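Local structure of protein-glutamine gamma-glutamyltransferase 2 (Pagrus major, 1G0D) at residues R35-P39 and L97-A103; H557-A563 and T576-L582. The protein catalyses, with calcium as cofactor, the joining of peptide-bound glutamine to lysine side chains and other primary amines, so that proteins become cross-linked or aminated. One frame throughout, in Å; residues are numbered along the deposited sequence.

Interaction 1 of 2, residues R35-P39 and L97-A103; sequences RRGQP and LHSPANA
Gly37 meets Ser99 where two loops of the N-terminal immunoglobulin-like (E-set) domain pack together: a type II beta turn, Arg35 to Gln38, between strands 33-35 and 40-46, and the chain leaving strand 92-98, which soon enters a type I turn, Pro100 to Ala103. The Gly37 N-H points at Ser99 OG, 2.9 Å from N to OG, and a water accepts a hydrogen bond from the same hydroxyl. That water in turn donates to Arg35 O and Gln38 O, so a serine, with an oxygen able to accept and donate at once, suits a place that must satisfy the polar backbone of a turn. Its OG sits between the backbone N and the carbonyl carbon (chi1 75°), which brings it up to the turn. Glycine suits the third position of the turn, where phi is positive and a side chain would press on the carbonyl oxygen before it and on Ala101 CB.

Arg36 runs extended along the second turn. Its CB lies 3.8 Å from Ala103 CB, and Ala101 O lies 3.0 Å above the guanidinium plane, offset toward its rim and too badly angled to bond NE. At the edge, NH1 bonds Ala103 O at 2.9 Å (N-H...O angle 151°). A long side chain is needed to reach this turn carbonyl while NH2 forms a salt bridge with Asp141, and Ser210 O is a further acceptor for NH1.

At the other end Pro39 closes over the imidazole of His98, whose ring also stacks with Trp83. The flat ring offers a face to the C-H groups of Pro39 CB: this is a CH-pi contact, with Pro39 CB 3.8 Å from the ring centroid and 29° off its normal.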
loop_
_atom_site.group_PDB
_atom_site.type_symbol
_atom_site.label_atom_id
_atom_site.label_comp_id
_atom_site.label_asym_id
_atom_site.label_seq_id
_atom_site.Cartn_x
_atom_site.Cartn_y
_atom_site.Cartn_z
ATOM N N ARG A 35 21.245 -10.474 -6.232
ATOM C CA ARG A 35 19.893 -10.995 -6.567
ATOM C C ARG A 35 20.076 -12.435 -7.120
ATOM O O ARG A 35 21.110 -12.731 -7.707
ATOM C CB ARG A 35 19.195 -10.099 -7.593
ATOM C CG ARG A 35 19.093 -8.654 -7.127
ATOM C CD ARG A 35 18.057 -7.855 -7.892
ATOM N NE ARG A 35 17.920 -6.501 -7.353
ATOM C CZ ARG A 35 16.892 -6.044 -6.612
ATOM N NH1 ARG A 35 15.873 -6.825 -6.266
ATOM N NH2 ARG A 35 16.866 -4.770 -6.240
ATOM N N ARG A 36 19.102 -13.325 -6.925
ATOM C CA ARG A 36 19.218 -14.734 -7.350
ATOM C C ARG A 36 19.149 -15.074 -8.824
ATOM O O ARG A 36 18.535 -14.373 -9.600
ATOM C CB ARG A 36 18.187 -15.595 -6.615
ATOM C CG ARG A 36 16.794 -15.449 -7.104
ATOM C CD ARG A 36 15.767 -15.899 -6.043
ATOM N NE ARG A 36 14.420 -16.055 -6.622
ATOM C CZ ARG A 36 13.433 -16.767 -6.075
ATOM N NH1 ARG A 36 13.616 -17.398 -4.930
ATOM N NH2 ARG A 36 12.274 -16.908 -6.709
ATOM N N GLY A 37 19.784 -16.172 -9.203
ATOM C CA GLY A 37 19.765 -16.593 -10.589
ATOM C C GLY A 37 20.753 -15.847 -11.464
ATOM O O GLY A 37 20.859 -16.128 -12.658
ATOM N N GLN A 38 21.480 -14.902 -10.862
ATOM C CA GLN A 38 22.474 -14.060 -11.539
ATOM C C GLN A 38 23.832 -14.244 -10.830
ATOM O O GLN A 38 23.944 -14.091 -9.617
ATOM C CB GLN A 38 22.014 -12.605 -11.457
ATOM C CG GLN A 38 22.845 -11.621 -12.233
ATOM C CD GLN A 38 22.345 -10.196 -12.095
ATOM O OE1 GLN A 38 21.140 -9.969 -12.041
ATOM N NE2 GLN A 38 23.273 -9.224 -12.029
ATOM N N PRO A 39 24.892 -14.525 -11.589
ATOM C CA PRO A 39 26.202 -14.730 -10.983
ATOM C C PRO A 39 26.862 -13.515 -10.388
ATOM O O PRO A 39 26.572 -12.389 -10.784
ATOM C CB PRO A 39 27.029 -15.287 -12.129
ATOM C CG PRO A 39 26.434 -14.635 -13.327
ATOM C CD PRO A 39 24.950 -14.627 -13.050
ATOM N N LEU A 97 30.434 -16.948 -8.316
ATOM C CA LEU A 97 29.407 -17.791 -7.711
ATOM C C LEU A 97 28.177 -17.708 -8.573
ATOM O O LEU A 97 27.763 -16.620 -8.976
ATOM C CB LEU A 97 29.036 -17.318 -6.302
ATOM C CG LEU A 97 29.809 -17.557 -4.990
ATOM C CD1 LEU A 97 29.283 -18.808 -4.400
ATOM C CD2 LEU A 97 31.308 -17.631 -5.189
ATOM N N HIS A 98 27.603 -18.868 -8.854
ATOM C CA HIS A 98 26.375 -18.981 -9.651
ATOM C C HIS A 98 25.263 -19.524 -8.730
ATOM O O HIS A 98 25.391 -20.585 -8.149
ATOM C CB HIS A 98 26.587 -19.947 -10.824
ATOM C CG HIS A 98 27.406 -19.383 -11.940
ATOM N ND1 HIS A 98 26.851 -18.667 -12.981
ATOM C CD2 HIS A 98 28.739 -19.420 -12.172
ATOM C CE1 HIS A 98 27.811 -18.288 -13.804
ATOM N NE2 HIS A 98 28.966 -18.732 -13.336
ATOM N N SER A 99 24.175 -18.797 -8.590
ATOM C CA SER A 99 23.126 -19.239 -7.698
ATOM C C SER A 99 21.925 -19.633 -8.507
ATOM O O SER A 99 21.703 -19.065 -9.565
ATOM C CB SER A 99 22.722 -18.093 -6.759
ATOM O OG SER A 99 21.928 -17.109 -7.424
ATOM N N PRO A 100 21.133 -20.613 -8.026
ATOM C CA PRO A 100 19.940 -21.001 -8.794
ATOM C C PRO A 100 18.908 -19.873 -8.735
ATOM O O PRO A 100 18.986 -18.996 -7.873
ATOM C CB PRO A 100 19.438 -22.258 -8.087
ATOM C CG PRO A 100 19.992 -22.159 -6.677
ATOM C CD PRO A 100 21.289 -21.399 -6.788
ATOM N N ALA A 101 17.966 -19.883 -9.664
ATOM C CA ALA A 101 16.913 -18.879 -9.684
ATOM C C ALA A 101 15.841 -19.200 -8.606
ATOM O O ALA A 101 14.887 -18.431 -8.446
ATOM C CB ALA A 101 16.274 -18.800 -11.079
ATOM N N ASN A 102 15.981 -20.329 -7.897
ATOM C CA ASN A 102 15.053 -20.664 -6.826
ATOM C C ASN A 102 15.788 -20.535 -5.499
ATOM O O ASN A 102 15.354 -21.057 -4.476
ATOM C CB ASN A 102 14.469 -22.077 -6.971
ATOM C CG ASN A 102 15.526 -23.148 -7.022
ATOM O OD1 ASN A 102 16.716 -22.855 -7.069
ATOM N ND2 ASN A 102 15.098 -24.412 -7.020
ATOM N N ALA A 103 16.900 -19.810 -5.510
ATOM C CA ALA A 103 17.675 -19.619 -4.299
ATOM C C ALA A 103 16.855 -18.989 -3.138
ATOM O O ALA A 103 15.954 -18.164 -3.354
ATOM C CB ALA A 103 18.858 -18.768 -4.625
HETATM O O HOH W 1 23.159 -14.631 -7.101
#

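Interaction 2 of 2, residues H557-A563 and T576-L582; sequences HLIRVKA and TVANIPL
Arg560 and Asn579 form a non-hydrogen-bonded pair in the antiparallel hairpin of strands 558-566 and 573-581, their side chains side by side on one face. From CB, 3.7 Å from Asn579 OD1, the arginine chain sets out with CG anti to the backbone N, and CG packs 3.5 Å from Val577 CG1. CD stays beside that methyl and OD1; a bend at chi3 (-78°) then turns NE onto Asn579 OD1, 2.9 Å away and nearly straight at 176°. The bond uses an amide lone pair and lies in the guanidinium plane, with the guanidinium and amide planes 84° apart. Beyond NE, NH1 bonds Ser517 OG and Asn330 OD1, and NH2 forms a salt bridge with Asp326, which also pairs with Lys562.

Beta-branched Ile559, Val561 and Ile580 suit the extended backbone and pack on the other, mainly apolar face, Val561 CG2 meeting Ile580 CD1 at 3.8 Å; just beyond the strand, Leu582 CD2 meets Ile559 CD1 at 3.7 Å. Backbone bonds such as Ile580 N to Ile559 O (2.8 Å) fix the register.

A leucine in place of Arg560 would probably leave Asn579 OD1 without this donor and Asp326 with one positive partner fewer.

The Arg560 face mixes charged and polar ends with apolar Leu558, Val577 and Pro581. Ala578 to Pro581 probably belong to a GTP site, as in relatives; the straight lone-pair bond itself probably limits rotation of the Asn579 amide.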
loop_
_atom_site.group_PDB
_atom_site.type_symbol
_atom_site.label_atom_id
_atom_site.label_comp_id
_atom_site.label_asym_id
_atom_site.label_seq_id
_atom_site.Cartn_x
_atom_site.Cartn_y
_atom_site.Cartn_z
ATOM N N HIS A 557 -12.339 15.026 7.159
ATOM C CA HIS A 557 -13.353 16.030 6.809
ATOM C C HIS A 557 -14.404 15.554 5.790
ATOM O O HIS A 557 -14.625 16.208 4.760
ATOM C CB HIS A 557 -12.664 17.294 6.256
ATOM C CG HIS A 557 -11.341 17.589 6.887
ATOM N ND1 HIS A 557 -11.206 18.421 7.977
ATOM C CD2 HIS A 557 -10.100 17.131 6.613
ATOM C CE1 HIS A 557 -9.941 18.461 8.350
ATOM N NE2 HIS A 557 -9.247 17.685 7.535
ATOM N N LEU A 558 -15.075 14.440 6.098
ATOM C CA LEU A 558 -16.087 13.858 5.211
ATOM C C LEU A 558 -17.565 14.017 5.624
ATOM O O LEU A 558 -17.945 13.813 6.780
ATOM C CB LEU A 558 -15.806 12.373 5.056
ATOM C CG LEU A 558 -14.657 11.880 4.201
ATOM C CD1 LEU A 558 -14.350 10.464 4.681
ATOM C CD2 LEU A 558 -15.022 11.919 2.691
ATOM N N ILE A 559 -18.412 14.333 4.655
ATOM C CA ILE A 559 -19.822 14.486 4.923
ATOM C C ILE A 559 -20.612 13.646 3.936
ATOM O O ILE A 559 -20.603 13.899 2.733
ATOM C CB ILE A 559 -20.237 15.983 4.815
ATOM C CG1 ILE A 559 -19.736 16.737 6.060
ATOM C CG2 ILE A 559 -21.760 16.113 4.684
ATOM C CD1 ILE A 559 -19.735 18.220 5.915
ATOM N N ARG A 560 -21.302 12.636 4.440
ATOM C CA ARG A 560 -22.095 11.793 3.565
ATOM C C ARG A 560 -23.499 12.377 3.422
ATOM O O ARG A 560 -24.225 12.459 4.397
ATOM C CB ARG A 560 -22.182 10.393 4.155
ATOM C CG ARG A 560 -22.709 9.331 3.210
ATOM C CD ARG A 560 -22.454 7.976 3.823
ATOM N NE ARG A 560 -21.067 7.560 3.661
ATOM C CZ ARG A 560 -20.580 6.388 4.063
ATOM N NH1 ARG A 560 -19.297 6.090 3.867
ATOM N NH2 ARG A 560 -21.375 5.513 4.666
ATOM N N VAL A 561 -23.874 12.804 2.222
ATOM C CA VAL A 561 -25.207 13.342 1.982
ATOM C C VAL A 561 -26.039 12.258 1.321
ATOM O O VAL A 561 -25.541 11.559 0.440
ATOM C CB VAL A 561 -25.150 14.551 1.047
ATOM C CG1 VAL A 561 -26.556 15.080 0.777
ATOM C CG2 VAL A 561 -24.275 15.625 1.668
ATOM N N LYS A 562 -27.282 12.090 1.766
ATOM C CA LYS A 562 -28.195 11.084 1.201
ATOM C C LYS A 562 -29.528 11.702 0.816
ATOM O O LYS A 562 -29.988 12.648 1.427
ATOM C CB LYS A 562 -28.457 9.964 2.202
ATOM C CG LYS A 562 -27.199 9.323 2.720
ATOM C CD LYS A 562 -27.544 8.162 3.646
ATOM C CE LYS A 562 -26.315 7.423 4.129
ATOM N NZ LYS A 562 -26.715 6.123 4.713
ATOM N N ALA A 563 -30.164 11.181 -0.206
ATOM C CA ALA A 563 -31.433 11.762 -0.579
ATOM C C ALA A 563 -32.335 10.605 -0.914
ATOM O O ALA A 563 -31.905 9.641 -1.547
ATOM C CB ALA A 563 -31.273 12.686 -1.780
ATOM N N THR A 576 -29.850 8.033 -3.420
ATOM C CA THR A 576 -28.598 8.452 -4.015
ATOM C C THR A 576 -27.737 8.988 -2.900
ATOM O O THR A 576 -28.165 9.821 -2.122
ATOM C CB THR A 576 -28.785 9.549 -5.055
ATOM O OG1 THR A 576 -29.465 9.014 -6.198
ATOM C CG2 THR A 576 -27.448 10.042 -5.509
ATOM N N VAL A 577 -26.517 8.500 -2.797
ATOM C CA VAL A 577 -25.656 8.987 -1.745
ATOM C C VAL A 577 -24.439 9.672 -2.322
ATOM O O VAL A 577 -24.032 9.365 -3.420
ATOM C CB VAL A 577 -25.232 7.839 -0.837
ATOM C CG1 VAL A 577 -24.275 8.343 0.239
ATOM C CG2 VAL A 577 -26.461 7.258 -0.203
ATOM N N ALA A 578 -23.894 10.631 -1.593
ATOM C CA ALA A 578 -22.717 11.352 -2.034
ATOM C C ALA A 578 -21.836 11.583 -0.831
ATOM O O ALA A 578 -22.335 11.878 0.248
ATOM C CB ALA A 578 -23.117 12.681 -2.639
ATOM N N ASN A 579 -20.534 11.413 -0.993
ATOM C CA ASN A 579 -19.623 11.663 0.114
ATOM C C ASN A 579 -18.838 12.863 -0.268
ATOM O O ASN A 579 -18.184 12.869 -1.309
ATOM C CB ASN A 579 -18.674 10.508 0.322
ATOM C CG ASN A 579 -19.314 9.393 1.064
ATOM O OD1 ASN A 579 -19.228 9.330 2.286
ATOM N ND2 ASN A 579 -19.977 8.502 0.337
ATOM N N ILE A 580 -18.904 13.888 0.570
ATOM C CA ILE A 580 -18.199 15.099 0.264
ATOM C C ILE A 580 -16.923 15.266 1.054
ATOM O O ILE A 580 -16.948 15.385 2.263
ATOM C CB ILE A 580 -19.086 16.317 0.506
ATOM C CG1 ILE A 580 -20.437 16.102 -0.166
ATOM C CG2 ILE A 580 -18.433 17.566 -0.066
ATOM C CD1 ILE A 580 -21.386 17.286 -0.075
ATOM N N PRO A 581 -15.769 15.188 0.380
ATOM C CA PRO A 581 -14.510 15.378 1.089
ATOM C C PRO A 581 -14.158 16.902 1.085
ATOM O O PRO A 581 -13.893 17.501 0.034
ATOM C CB PRO A 581 -13.533 14.516 0.290
ATOM C CG PRO A 581 -14.186 14.277 -1.032
ATOM C CD PRO A 581 -15.548 14.845 -1.032
ATOM N N LEU A 582 -14.198 17.531 2.256
ATOM C CA LEU A 582 -13.897 18.954 2.355
ATOM C C LEU A 582 -12.367 19.101 2.326
ATOM O O LEU A 582 -11.674 18.462 3.125
ATOM C CB LEU A 582 -14.486 19.525 3.657
ATOM C CG LEU A 582 -15.951 19.978 3.780
ATOM C CD1 LEU A 582 -16.818 19.233 2.864
ATOM C CD2 LEU A 582 -16.436 19.726 5.159
#

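Interaction 1 and interaction 2 lie on opposite sides of the chain's centre, their own centres about 53 Å apart, and they share no strand. The loops of 35-39 and 97-103 are partly buried at the N-terminal domain, where one water and turn carbonyls supply much of the bonding and neighbouring loops complete it. Segments 557-563 and 576-582, largely strand, are mostly buried and bond by a regular ladder that loops lack, with an apolar face added. Each contact uses an arginine that also reaches an aspartate elsewhere, but Arg36 bonds a backbone carbonyl and Arg560 a side-chain amide. Only interaction 2 holds residues of a probable GTP site.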